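Local structure of peptidase M42 (Thaumarchaeota archaeon SCGC AB-539-E09, 5DS0) at residues D68-I73 against Q213-L218. The protein is an M42-family TET aminopeptidase that probably removes residues from the amino termini of peptides with the help of a pair of metal ions. Numbering follows the deposited sequence.
Sequences DEVGFI and QEEVGL. With CO (cobalt (II) ion), chain U.
The CA atoms of Asp68 and Gln213 lie 5.8 Å apart and those of Val70 and Glu215 6.5 Å apart, after which the chain of 68-73 departs into strand 71-77 while 213-218 turns toward helix 219-228. The carboxylate of Asp68 spans two successive backbone amides. Its OD2 accepts a nearly straight bond from Glu215 N (3.0 Å, 165°) through the syn lone pair, and OD1 takes a weak, more bent one from Glu214 N at 3.2 Å. A chi1 of 66° sets CG between the backbone N and the carbonyl carbon of Asp68 and swings the carboxylate toward these amides. Ser20 OG also hydrogen-bonds to OD2, which probably helps to fix the carboxylate. The Glu215 side chain bends at chi2 (-77°) and grips cobalt through both oxygens, OE1 at 2.4 Å and OE2 at 2.2 Å. The Val70 side chain crosses that of Glu215 obliquely, its CG1 3.8 Å from Glu215 CD. Asp180 and His325 complete the protein ligands of this ion, whereas Glu214 serves the second cobalt with His66, Asp180 and Glu237. An acidic side chain thus holds the backbone of two consecutive metal-binding glutamates, second shell supporting first, in the two-metal centre characteristic of M42 aminopeptidases.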
loop_
_atom_site.group_PDB
_atom_site.type_symbol
_atom_site.label_atom_id
_atom_site.label_comp_id
_atom_site.label_asym_id
_atom_site.label_seq_id
_atom_site.Cartn_x
_atom_site.Cartn_y
_atom_site.Cartn_z
ATOM N N ASP C 68 -6.389 19.612 -39.496
ATOM C CA ASP C 68 -5.236 19.170 -38.713
ATOM C C ASP C 68 -5.518 17.798 -38.127
ATOM O O ASP C 68 -6.666 17.451 -37.845
ATOM C CB ASP C 68 -4.817 20.180 -37.632
ATOM C CG ASP C 68 -5.844 20.348 -36.533
ATOM O OD1 ASP C 68 -7.045 20.490 -36.844
ATOM O OD2 ASP C 68 -5.442 20.386 -35.350
ATOM N N GLU C 69 -4.461 17.012 -37.997
ATOM C CA GLU C 69 -4.523 15.690 -37.396
ATOM C C GLU C 69 -3.607 15.659 -36.187
ATOM O O GLU C 69 -2.639 16.413 -36.081
ATOM C CB GLU C 69 -4.076 14.615 -38.393
ATOM C CG GLU C 69 -2.658 14.842 -38.933
ATOM C CD GLU C 69 -2.191 13.780 -39.910
ATOM O OE1 GLU C 69 -2.287 12.570 -39.560
ATOM O OE2 GLU C 69 -1.721 14.162 -41.007
ATOM N N VAL C 70 -3.884 14.755 -35.273
ATOM C CA VAL C 70 -2.959 14.568 -34.178
ATOM C C VAL C 70 -1.633 14.118 -34.759
ATOM O O VAL C 70 -1.594 13.421 -35.767
ATOM C CB VAL C 70 -3.485 13.576 -33.133
ATOM C CG1 VAL C 70 -4.738 14.149 -32.471
ATOM C CG2 VAL C 70 -3.761 12.208 -33.740
ATOM N N GLY C 71 -0.557 14.556 -34.117
ATOM C CA GLY C 71 0.790 14.276 -34.585
ATOM C C GLY C 71 1.824 14.482 -33.500
ATOM O O GLY C 71 1.533 14.375 -32.320
ATOM N N PHE C 72 3.059 14.734 -33.916
ATOM C CA PHE C 72 4.155 14.975 -32.971
ATOM C C PHE C 72 5.098 16.023 -33.550
ATOM O O PHE C 72 4.961 16.428 -34.710
ATOM C CB PHE C 72 4.937 13.689 -32.667
ATOM C CG PHE C 72 4.088 12.464 -32.595
ATOM C CD1 PHE C 72 3.783 11.750 -33.738
ATOM C CD2 PHE C 72 3.565 12.035 -31.393
ATOM C CE1 PHE C 72 2.980 10.622 -33.682
ATOM C CE2 PHE C 72 2.759 10.908 -31.334
ATOM C CZ PHE C 72 2.473 10.199 -32.479
ATOM N N ILE C 73 6.063 16.431 -32.745
ATOM C CA ILE C 73 7.030 17.402 -33.156
ATOM C C ILE C 73 8.363 17.030 -32.518
ATOM O O ILE C 73 8.403 16.598 -31.366
ATOM C CB ILE C 73 6.570 18.817 -32.751
ATOM C CG1 ILE C 73 7.496 19.879 -33.340
ATOM C CG2 ILE C 73 6.492 18.975 -31.234
ATOM C CD1 ILE C 73 6.895 21.264 -33.315
ATOM N N GLN C 213 -5.654 23.734 -36.502
ATOM C CA GLN C 213 -5.345 23.732 -35.080
ATOM C C GLN C 213 -6.521 23.473 -34.125
ATOM O O GLN C 213 -6.552 24.033 -33.037
ATOM C CB GLN C 213 -4.633 25.049 -34.711
ATOM C CG GLN C 213 -3.270 25.173 -35.371
ATOM C CD GLN C 213 -2.453 26.334 -34.854
ATOM O OE1 GLN C 213 -2.290 26.532 -33.646
ATOM N NE2 GLN C 213 -1.891 27.083 -35.770
ATOM N N GLU C 214 -7.462 22.609 -34.509
ATOM C CA GLU C 214 -8.517 22.164 -33.579
ATOM C C GLU C 214 -7.933 21.316 -32.466
ATOM O O GLU C 214 -8.280 21.497 -31.308
ATOM C CB GLU C 214 -9.581 21.333 -34.294
ATOM C CG GLU C 214 -10.868 21.042 -33.506
ATOM C CD GLU C 214 -10.870 19.781 -32.609
ATOM O OE1 GLU C 214 -10.175 18.762 -32.882
ATOM O OE2 GLU C 214 -11.614 19.789 -31.604
ATOM N N GLU C 215 -7.032 20.397 -32.813
ATOM C CA GLU C 215 -6.591 19.374 -31.870
ATOM C C GLU C 215 -5.740 19.946 -30.718
ATOM O O GLU C 215 -5.508 19.248 -29.734
ATOM C CB GLU C 215 -5.842 18.224 -32.578
ATOM C CG GLU C 215 -6.654 17.476 -33.628
ATOM C CD GLU C 215 -7.673 16.466 -33.070
ATOM O OE1 GLU C 215 -8.056 16.586 -31.903
ATOM O OE2 GLU C 215 -8.102 15.532 -33.802
ATOM N N VAL C 216 -5.299 21.198 -30.845
ATOM C CA VAL C 216 -4.487 21.849 -29.811
ATOM C C VAL C 216 -5.199 23.012 -29.102
ATOM O O VAL C 216 -4.557 23.733 -28.343
ATOM C CB VAL C 216 -3.104 22.361 -30.346
ATOM C CG1 VAL C 216 -2.243 21.213 -30.826
ATOM C CG2 VAL C 216 -3.270 23.394 -31.448
ATOM N N GLY C 217 -6.503 23.190 -29.305
ATOM C CA GLY C 217 -7.247 24.236 -28.584
ATOM C C GLY C 217 -8.252 25.058 -29.383
ATOM O O GLY C 217 -8.537 26.215 -29.026
ATOM N N LEU C 218 -8.815 24.476 -30.441
ATOM C CA LEU C 218 -9.882 25.115 -31.235
ATOM C C LEU C 218 -9.457 26.482 -31.794
ATOM O O LEU C 218 -10.253 27.419 -31.867
ATOM C CB LEU C 218 -11.178 25.223 -30.403
ATOM C CG LEU C 218 -11.496 24.030 -29.496
ATOM C CD1 LEU C 218 -12.725 24.314 -28.635
ATOM C CD2 LEU C 218 -11.669 22.757 -30.316
HETATM CO CO CO U . -9.822 15.051 -32.515
#